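Long-range contacts in uncharacterized protein (PDB 3TM8), which probably acts as a cyclic-di-GMP phosphodiesterase of the HD-GYP class and binds two iron ions: residues D22-V28 with R73-T79; I50-R54 with R66-K70; N252-H257 with M274-A278. All coordinates share one frame; numbering follows the deposited sequence.

Interaction 1. Residues D22-V28 with R73-T79; sequences DYVSIRV and RKMYILT
Val24 and Ile77 form the tight part of this antiparallel two-stranded pairing. Their side chains run alongside each other on the face of the two-stranded sheet that also carries Ile26 and Met75, and Val24 CG1 meets Ile77 CG1 at 3.3 Å, closer than a usual van der Waals contact. In both residues CG1 stands between the backbone N and the carbonyl carbon (chi1 61° and 64°), which turns the two atoms onto each other. Ile26 crosses Ile77 at about a right angle on the same face, its CD1 3.9 Å from Ile77 CG2. Beyond the strand end, Val28 in one of two conformers packs against Met75. Backbone hydrogen bonds couple Val24 with Ile77 and Ile26 with Met75 in both directions.

The other face, carrying Ser25, Arg27, Lys74 and Tyr76, is looser and more open to solvent. Ser25 touches the Tyr76 ring, while Arg27, extended, and Lys74, bent, lie side by side, their like charges probably offset by salt bridges from both to Glu125; Asn118 and Glu122 also hold Arg27. At the far end a water joins Tyr23 O to Thr79 OG1, and Leu78 CD2 makes an off-centre CH-pi contact with the Tyr23 ring.

Tyr85 of helix 82-97 packs on Ile26 and Ile77, whereas Met75 reaches Ala41 and Val43 of strand 41-45 and Tyr52 and Leu53 of strand 48-53.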
loop_
_atom_site.group_PDB
_atom_site.type_symbol
_atom_site.label_atom_id
_atom_site.label_comp_id
_atom_site.label_asym_id
_atom_site.label_seq_id
_atom_site.Cartn_x
_atom_site.Cartn_y
_atom_site.Cartn_z
ATOM N N ASP A 22 4.408 25.426 18.429
ATOM C CA ASP A 22 4.569 24.962 17.070
ATOM C C ASP A 22 4.216 23.489 17.024
ATOM O O ASP A 22 4.472 22.760 17.984
ATOM C CB ASP A 22 6.012 25.171 16.612
ATOM C CG ASP A 22 6.375 26.636 16.488
ATOM O OD1 ASP A 22 5.461 27.458 16.275
ATOM O OD2 ASP A 22 7.575 26.962 16.595
ATOM N N TYR A 23 3.614 23.069 15.911
ATOM C CA TYR A 23 3.313 21.667 15.654
ATOM C C TYR A 23 3.981 21.208 14.365
ATOM O O TYR A 23 4.287 22.016 13.485
ATOM C CB TYR A 23 1.799 21.455 15.527
ATOM C CG TYR A 23 1.035 21.754 16.790
ATOM C CD1 TYR A 23 0.725 20.744 17.690
ATOM C CD2 TYR A 23 0.622 23.051 17.088
ATOM C CE1 TYR A 23 0.020 21.014 18.855
ATOM C CE2 TYR A 23 -0.072 23.329 18.248
ATOM C CZ TYR A 23 -0.368 22.308 19.124
ATOM O OH TYR A 23 -1.056 22.579 20.278
ATOM N N VAL A 24 4.205 19.903 14.268
ATOM C CA VAL A 24 4.652 19.298 13.020
ATOM C C VAL A 24 3.762 18.105 12.717
ATOM O O VAL A 24 3.249 17.450 13.628
ATOM C CB VAL A 24 6.143 18.885 13.080
ATOM C CG1 VAL A 24 6.367 17.865 14.166
ATOM C CG2 VAL A 24 6.622 18.363 11.733
ATOM N N SER A 25 3.561 17.835 11.430
ATOM C CA SER A 25 2.694 16.736 11.043
ATOM C C SER A 25 3.426 15.398 11.066
ATOM O O SER A 25 4.635 15.313 10.824
ATOM C CB SER A 25 2.070 16.987 9.668
ATOM O OG SER A 25 3.036 16.875 8.647
ATOM N N ILE A 26 2.668 14.363 11.392
ATOM C CA ILE A 26 3.124 12.984 11.303
ATOM C C ILE A 26 2.046 12.185 10.573
ATOM O O ILE A 26 0.875 12.558 10.587
ATOM C CB ILE A 26 3.419 12.367 12.699
ATOM C CG1 ILE A 26 2.158 12.326 13.568
ATOM C CG2 ILE A 26 4.566 13.104 13.390
ATOM C CD1 ILE A 26 2.291 11.383 14.760
ATOM N N ARG A 27 2.436 11.093 9.930
ATOM C CA ARG A 27 1.461 10.235 9.271
ATOM C C ARG A 27 0.972 9.185 10.251
ATOM O O ARG A 27 1.751 8.557 10.959
ATOM C CB ARG A 27 2.047 9.605 8.009
ATOM C CG ARG A 27 2.519 10.654 7.025
ATOM C CD ARG A 27 2.759 10.104 5.620
ATOM N NE ARG A 27 3.329 11.158 4.798
ATOM C CZ ARG A 27 4.623 11.454 4.766
ATOM N NH1 ARG A 27 5.489 10.719 5.460
ATOM N NH2 ARG A 27 5.053 12.469 4.026
ATOM N N VAL A 28 -0.338 8.999 10.296
ATOM C CA VAL A 28 -0.926 8.153 11.321
ATOM C C VAL A 28 -0.496 6.691 11.212
ATOM O O VAL A 28 -0.481 5.975 12.208
ATOM C CB VAL A 28 -2.462 8.308 11.340
ATOM C CG1 VAL A 28 -3.109 7.291 12.271
ATOM C CG2 VAL A 28 -2.823 9.735 11.753
ATOM N N ARG A 73 -5.294 10.583 8.464
ATOM C CA ARG A 73 -4.157 10.547 7.560
ATOM C C ARG A 73 -2.963 11.212 8.242
ATOM O O ARG A 73 -1.944 10.570 8.471
ATOM C CB ARG A 73 -4.483 11.272 6.255
ATOM C CG ARG A 73 -5.704 10.739 5.536
ATOM C CD ARG A 73 -5.977 11.539 4.272
ATOM N NE ARG A 73 -7.281 11.224 3.704
ATOM C CZ ARG A 73 -7.951 12.026 2.881
ATOM N NH1 ARG A 73 -7.441 13.203 2.529
ATOM N NH2 ARG A 73 -9.135 11.654 2.419
ATOM N N LYS A 74 -3.091 12.498 8.564
ATOM C CA LYS A 74 -2.063 13.215 9.305
ATOM C C LYS A 74 -2.578 13.566 10.684
ATOM O O LYS A 74 -3.746 13.938 10.859
ATOM C CB LYS A 74 -1.668 14.520 8.605
ATOM C CG LYS A 74 -1.098 14.380 7.209
ATOM C CD LYS A 74 0.351 13.957 7.227
ATOM C CE LYS A 74 0.934 14.029 5.825
ATOM N NZ LYS A 74 0.042 13.340 4.852
ATOM N N MET A 75 -1.689 13.454 11.663
ATOM C CA MET A 75 -1.911 14.015 12.980
ATOM C C MET A 75 -0.738 14.934 13.251
ATOM O O MET A 75 0.130 15.102 12.392
ATOM C CB MET A 75 -2.037 12.923 14.038
ATOM C CG MET A 75 -3.400 12.236 14.017
ATOM S SD MET A 75 -3.559 10.917 15.232
ATOM C CE MET A 75 -3.554 11.863 16.750
ATOM N N TYR A 76 -0.719 15.542 14.433
ATOM C CA TYR A 76 0.234 16.596 14.718
ATOM C C TYR A 76 0.866 16.364 16.074
ATOM O O TYR A 76 0.226 15.837 16.992
ATOM C CB TYR A 76 -0.467 17.969 14.641
ATOM C CG TYR A 76 -1.044 18.134 13.262
ATOM C CD1 TYR A 76 -0.274 18.653 12.230
ATOM C CD2 TYR A 76 -2.316 17.668 12.961
ATOM C CE1 TYR A 76 -0.777 18.754 10.943
ATOM C CE2 TYR A 76 -2.829 17.761 11.668
ATOM C CZ TYR A 76 -2.052 18.301 10.664
ATOM O OH TYR A 76 -2.544 18.386 9.377
ATOM N N ILE A 77 2.134 16.739 16.193
ATOM C CA ILE A 77 2.834 16.663 17.468
ATOM C C ILE A 77 3.466 18.018 17.726
ATOM O O ILE A 77 3.681 18.804 16.799
ATOM C CB ILE A 77 3.922 15.556 17.469
ATOM C CG1 ILE A 77 5.024 15.873 16.452
ATOM C CG2 ILE A 77 3.285 14.193 17.231
ATOM C CD1 ILE A 77 6.213 14.886 16.440
ATOM N N LEU A 78 3.761 18.304 18.987
ATOM C CA LEU A 78 4.502 19.512 19.308
ATOM C C LEU A 78 5.889 19.414 18.697
ATOM O O LEU A 78 6.559 18.390 18.814
ATOM C CB LEU A 78 4.618 19.680 20.820
ATOM C CG LEU A 78 3.286 19.964 21.516
ATOM C CD1 LEU A 78 3.434 19.736 23.015
ATOM C CD2 LEU A 78 2.811 21.381 21.220
ATOM N N THR A 79 6.329 20.488 18.062
ATOM C CA THR A 79 7.645 20.496 17.446
ATOM C C THR A 79 8.719 20.192 18.486
ATOM O O THR A 79 9.730 19.559 18.189
ATOM C CB THR A 79 7.883 21.840 16.755
ATOM O OG1 THR A 79 6.799 22.074 15.842
ATOM C CG2 THR A 79 9.201 21.842 15.996
HETATM O O HOH W 1 6.645 23.456 13.469
#

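Interaction 2. Residues I50-R54 with R66-K70; sequences ILYLR and RLKDK
Tyr52 and Leu53 reach from the end of strand 48-53 to Arg66 and Leu67 in a side-chain contact with the loop that leads on to strand 74-78. The backbones stay well apart, the nearest CA atoms being those of Leu53 and Arg66 at 9.1 Å, and the long side chains bridge the gap.

The principal polar link is the hydrogen bond from Tyr52 OH to Arg66 O, 2.7 Å long. The hydroxyl lies in the carbonyl plane on a lone pair, and the carbonyl oxygen in turn sits at the edge of the phenol ring, in its plane. With CG trans to the backbone N (chi1 -176°), the tyrosine is directed out to this oxygen. Lys70 crosses the ring direction at about a right angle and brings CE to 3.5 Å from Tyr52 OH; the lysine is bent at its last torsion, and its NZ is bonded to Lys68 O and Lys65 O.

Leu53 and Arg66 run antiparallel alongside each other, with Leu53 CD2 over the margin of one guanidinium face, 3.7 Å from Arg66 NH1, and that NH1 also forms a salt bridge with Asp57. A bend at chi3 (67°) brings the guanidinium back across the leucine. From Arg66 NH2 a water at 3.1 Å leads on to Arg54 NH1, where the bond is longer. Leu53 CD1, the other branch, meets Leu67 CD2 at 4.1 Å, and both leucines touch Phe59.

Tyr52 and Leu53 both pair with Ala41 of the neighbouring strand, the signature of a classic beta bulge.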
loop_
_atom_site.group_PDB
_atom_site.type_symbol
_atom_site.label_atom_id
_atom_site.label_comp_id
_atom_site.label_asym_id
_atom_site.label_seq_id
_atom_site.Cartn_x
_atom_site.Cartn_y
_atom_site.Cartn_z
ATOM N N ILE A 50 -6.379 19.386 18.469
ATOM C CA ILE A 50 -7.088 18.828 19.606
ATOM C C ILE A 50 -6.372 17.588 20.127
ATOM O O ILE A 50 -6.166 16.619 19.393
ATOM C CB ILE A 50 -8.526 18.442 19.216
ATOM C CG1 ILE A 50 -9.208 19.578 18.443
ATOM C CG2 ILE A 50 -9.305 18.053 20.450
ATOM C CD1 ILE A 50 -9.239 20.907 19.159
ATOM N N LEU A 51 -5.985 17.615 21.396
ATOM C CA LEU A 51 -5.270 16.490 21.989
ATOM C C LEU A 51 -6.088 15.206 21.871
ATOM O O LEU A 51 -7.260 15.178 22.248
ATOM C CB LEU A 51 -4.973 16.784 23.457
ATOM C CG LEU A 51 -4.241 15.717 24.263
ATOM C CD1 LEU A 51 -2.870 15.467 23.677
ATOM C CD2 LEU A 51 -4.131 16.170 25.721
ATOM N N TYR A 52 -5.466 14.149 21.349
ATOM C CA TYR A 52 -6.151 12.882 21.138
ATOM C C TYR A 52 -5.361 11.699 21.717
ATOM O O TYR A 52 -5.936 10.827 22.367
ATOM C CB TYR A 52 -6.442 12.671 19.646
ATOM C CG TYR A 52 -7.234 11.420 19.353
ATOM C CD1 TYR A 52 -8.474 11.205 19.941
ATOM C CD2 TYR A 52 -6.756 10.460 18.472
ATOM C CE1 TYR A 52 -9.203 10.057 19.673
ATOM C CE2 TYR A 52 -7.474 9.319 18.201
ATOM C CZ TYR A 52 -8.699 9.118 18.797
ATOM O OH TYR A 52 -9.435 7.983 18.535
ATOM N N LEU A 53 -4.051 11.667 21.472
ATOM C CA LEU A 53 -3.191 10.635 22.040
ATOM C C LEU A 53 -2.270 11.258 23.076
ATOM O O LEU A 53 -1.694 12.324 22.853
ATOM C CB LEU A 53 -2.359 9.961 20.945
ATOM C CG LEU A 53 -3.146 9.489 19.718
ATOM C CD1 LEU A 53 -2.197 8.891 18.684
ATOM C CD2 LEU A 53 -4.232 8.492 20.097
ATOM N N ARG A 54 -2.114 10.579 24.201
ATOM C CA ARG A 54 -1.336 11.130 25.300
ATOM C C ARG A 54 -0.062 10.352 25.542
ATOM O O ARG A 54 0.019 9.173 25.226
ATOM C CB ARG A 54 -2.185 11.155 26.562
ATOM C CG ARG A 54 -3.278 12.191 26.505
ATOM C CD ARG A 54 -4.322 11.933 27.553
ATOM N NE ARG A 54 -5.317 12.997 27.569
ATOM C CZ ARG A 54 -6.285 13.125 26.668
ATOM N NH1 ARG A 54 -6.391 12.254 25.670
ATOM N NH2 ARG A 54 -7.146 14.128 26.764
ATOM N N ARG A 66 -8.370 2.775 18.056
ATOM C CA ARG A 66 -8.360 4.215 18.289
ATOM C C ARG A 66 -7.931 5.001 17.048
ATOM O O ARG A 66 -8.177 6.203 16.953
ATOM C CB ARG A 66 -7.429 4.563 19.454
ATOM C CG ARG A 66 -7.739 3.856 20.765
ATOM C CD ARG A 66 -6.842 4.379 21.876
ATOM N NE ARG A 66 -7.144 5.773 22.189
ATOM C CZ ARG A 66 -6.284 6.637 22.715
ATOM N NH1 ARG A 66 -5.040 6.266 22.994
ATOM N NH2 ARG A 66 -6.670 7.883 22.960
ATOM N N LEU A 67 -7.271 4.325 16.110
ATOM C CA LEU A 67 -6.753 4.979 14.917
ATOM C C LEU A 67 -7.429 4.483 13.640
ATOM O O LEU A 67 -7.045 4.888 12.546
ATOM C CB LEU A 67 -5.238 4.770 14.813
ATOM C CG LEU A 67 -4.469 5.336 16.007
ATOM C CD1 LEU A 67 -2.973 5.034 15.894
ATOM C CD2 LEU A 67 -4.723 6.837 16.147
ATOM N N LYS A 68 -8.423 3.612 13.792
ATOM C CA LYS A 68 -9.111 3.001 12.653
ATOM C C LYS A 68 -10.505 3.582 12.427
ATOM O O LYS A 68 -11.151 4.052 13.360
ATOM C CB LYS A 68 -9.214 1.486 12.860
ATOM C CG LYS A 68 -7.879 0.757 12.748
ATOM C CD LYS A 68 -7.965 -0.696 13.194
ATOM C CE LYS A 68 -8.878 -1.519 12.301
ATOM N NZ LYS A 68 -10.306 -1.455 12.718
ATOM N N ASP A 69 -10.966 3.532 11.180
ATOM C CA ASP A 69 -12.334 3.926 10.827
ATOM C C ASP A 69 -12.616 5.409 11.050
ATOM O O ASP A 69 -13.776 5.811 11.166
ATOM C CB ASP A 69 -13.365 3.104 11.613
ATOM C CG ASP A 69 -13.233 1.629 11.374
ATOM O OD1 ASP A 69 -13.580 1.180 10.260
ATOM O OD2 ASP A 69 -12.788 0.918 12.299
ATOM N N LYS A 70 -11.562 6.217 11.086
ATOM C CA LYS A 70 -11.695 7.631 11.417
ATOM C C LYS A 70 -11.122 8.526 10.319
ATOM O O LYS A 70 -11.005 9.731 10.498
ATOM C CB LYS A 70 -11.007 7.895 12.756
ATOM C CG LYS A 70 -11.714 7.201 13.938
ATOM C CD LYS A 70 -10.739 6.892 15.060
ATOM C CE LYS A 70 -11.385 6.159 16.224
ATOM N NZ LYS A 70 -12.154 4.935 15.859
HETATM O O HOH W 2 -5.183 9.240 25.335
#

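Interaction 3. Residues N252-H257 with M274-A278; sequences NIIGQH and MDPLA. With FE (Fe (III) ion), chain E.
The C-terminal part of helix 248-256 lies beside the start of helix 276-293, and the two backbones come closest at Ile253 and Ala278, whose CA atoms are 4.7 Å apart. This is a helix-helix junction of the HD domain, and the small Ala278 side chain, directed at the first helix, permits the close approach. Ile253 CG1 packs against Ala278 CA, while Ala278 CB rests 3.8 Å from Gln256 CB.

Two polar side chains of the first helix grip the beginning of the second. Gln256, extended beyond CG, presents OE1 to Asp275 N; the N-H arrives in the carbonyl plane on a lone pair, at 2.9 Å. Asn252 ND2 donates to Asp275 OD2 in a nearly straight bond of 3.0 Å (177°). It uses the anti lone pair of the carboxylate, whose plane is turned 72° from that of the amide, and Asn252 OD1 is taken by Gln248. Asp275 is itself the N-cap of helix 276-293: with CG opposite the backbone N (chi1 -175°), its OD1 accepts from Leu277 N. One oxygen thus caps the helix and the other receives the asparagine, which probably fixes the rotation of the carboxylate. Met274, bent at chi3, brings CE to 3.4 Å from Gln256 O.

One residue beyond Gln256, His257 joins this junction to the metal centre it shares with Asp204, His232 and Glu258. Its ND1 donates to Ile253 O, which lies in the ring plane, and more weakly to Ile254 O. These bonds orient the imidazole so that the other ring nitrogen, His257 NE2, binds one of the two irons at 2.2 Å; a water oxygen is another ligand of that iron at 1.9 Å.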
loop_
_atom_site.group_PDB
_atom_site.type_symbol
_atom_site.label_atom_id
_atom_site.label_comp_id
_atom_site.label_asym_id
_atom_site.label_seq_id
_atom_site.Cartn_x
_atom_site.Cartn_y
_atom_site.Cartn_z
ATOM N N ASN A 252 6.617 1.723 -15.401
ATOM C CA ASN A 252 5.762 0.803 -16.146
ATOM C C ASN A 252 4.582 0.312 -15.330
ATOM O O ASN A 252 3.470 0.231 -15.831
ATOM C CB ASN A 252 6.555 -0.403 -16.640
ATOM C CG ASN A 252 7.558 -0.040 -17.709
ATOM O OD1 ASN A 252 7.503 1.049 -18.287
ATOM N ND2 ASN A 252 8.485 -0.955 -17.984
ATOM N N ILE A 253 4.824 -0.038 -14.072
ATOM C CA ILE A 253 3.747 -0.522 -13.221
ATOM C C ILE A 253 2.718 0.586 -12.955
ATOM O O ILE A 253 1.509 0.366 -13.048
ATOM C CB ILE A 253 4.297 -1.132 -11.929
ATOM C CG1 ILE A 253 5.009 -2.453 -12.249
ATOM C CG2 ILE A 253 3.184 -1.348 -10.913
ATOM C CD1 ILE A 253 5.889 -2.960 -11.113
ATOM N N ILE A 254 3.189 1.789 -12.651
ATOM C CA ILE A 254 2.267 2.898 -12.441
ATOM C C ILE A 254 1.369 3.109 -13.669
ATOM O O ILE A 254 0.143 3.272 -13.544
ATOM C CB ILE A 254 3.032 4.184 -12.062
ATOM C CG1 ILE A 254 3.623 4.028 -10.661
ATOM C CG2 ILE A 254 2.108 5.399 -12.122
ATOM C CD1 ILE A 254 4.632 5.095 -10.296
ATOM N N GLY A 255 1.970 3.065 -14.855
ATOM C CA GLY A 255 1.247 3.347 -16.080
ATOM C C GLY A 255 0.467 2.193 -16.679
ATOM O O GLY A 255 -0.494 2.428 -17.406
ATOM N N GLN A 256 0.869 0.955 -16.394
ATOM C CA GLN A 256 0.299 -0.202 -17.099
ATOM C C GLN A 256 -0.567 -1.109 -16.229
ATOM O O GLN A 256 -1.089 -2.115 -16.709
ATOM C CB GLN A 256 1.404 -1.054 -17.747
ATOM C CG GLN A 256 2.279 -0.323 -18.738
ATOM C CD GLN A 256 3.425 -1.201 -19.233
ATOM O OE1 GLN A 256 3.525 -2.374 -18.870
ATOM N NE2 GLN A 256 4.295 -0.634 -20.059
ATOM N N HIS A 257 -0.710 -0.782 -14.949
ATOM C CA HIS A 257 -1.314 -1.741 -14.029
ATOM C C HIS A 257 -2.821 -1.925 -14.215
ATOM O O HIS A 257 -3.399 -2.818 -13.605
ATOM C CB HIS A 257 -1.035 -1.344 -12.582
ATOM C CG HIS A 257 -1.833 -0.158 -12.134
ATOM N ND1 HIS A 257 -1.368 1.136 -12.226
ATOM C CD2 HIS A 257 -3.090 -0.069 -11.636
ATOM C CE1 HIS A 257 -2.296 1.971 -11.784
ATOM N NE2 HIS A 257 -3.352 1.264 -11.424
ATOM N N MET A 274 3.206 -5.447 -22.700
ATOM C CA MET A 274 3.370 -4.993 -21.322
ATOM C C MET A 274 4.619 -5.507 -20.634
ATOM O O MET A 274 5.143 -6.561 -20.976
ATOM C CB MET A 274 2.174 -5.437 -20.495
ATOM C CG MET A 274 0.923 -4.645 -20.721
ATOM S SD MET A 274 -0.366 -5.402 -19.753
ATOM C CE MET A 274 0.137 -4.942 -18.090
ATOM N N ASP A 275 5.070 -4.763 -19.631
ATOM C CA ASP A 275 6.086 -5.248 -18.713
ATOM C C ASP A 275 5.455 -6.425 -17.969
ATOM O O ASP A 275 4.383 -6.284 -17.384
ATOM C CB ASP A 275 6.457 -4.122 -17.739
ATOM C CG ASP A 275 7.604 -4.479 -16.820
ATOM O OD1 ASP A 275 7.697 -5.653 -16.406
ATOM O OD2 ASP A 275 8.407 -3.571 -16.500
ATOM N N PRO A 276 6.095 -7.602 -18.002
ATOM C CA PRO A 276 5.515 -8.768 -17.327
ATOM C C PRO A 276 5.220 -8.502 -15.848
ATOM O O PRO A 276 4.259 -9.047 -15.304
ATOM C CB PRO A 276 6.598 -9.845 -17.483
ATOM C CG PRO A 276 7.850 -9.099 -17.819
ATOM C CD PRO A 276 7.404 -7.908 -18.601
ATOM N N LEU A 277 6.026 -7.666 -15.204
ATOM C CA LEU A 277 5.781 -7.376 -13.797
ATOM C C LEU A 277 4.507 -6.548 -13.600
ATOM O O LEU A 277 3.839 -6.667 -12.570
ATOM C CB LEU A 277 7.000 -6.704 -13.155
ATOM C CG LEU A 277 8.257 -7.586 -13.112
ATOM C CD1 LEU A 277 9.441 -6.795 -12.584
ATOM C CD2 LEU A 277 8.024 -8.832 -12.267
ATOM N N ALA A 278 4.163 -5.724 -14.590
ATOM C CA ALA A 278 2.908 -4.973 -14.533
ATOM C C ALA A 278 1.691 -5.887 -14.699
ATOM O O ALA A 278 0.630 -5.607 -14.153
ATOM C CB ALA A 278 2.882 -3.842 -15.561
HETATM FE FE FE E . -5.205 1.717 -10.308
HETATM O O HOH W 3 -4.964 0.072 -9.336
#

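How the interactions relate
From the N terminus, strand 23-27 comes first, and interaction 1 closes the long loop between it and strand 74-78. Interaction 2 is nested inside that loop, joining the end of strand 48-53 to the segment just before the closing strand. The two touch through Met75 of interaction 1 and the Tyr52 and Leu53 side chains of interaction 2, tying the small N-terminal beta part into one packed unit. Interaction 3 follows in series and closes a short, irregular loop between two helices of the HD domain. It lies on the opposite side of the chain's centre, about 35 Å from interaction 1 between centres, beside the iron site.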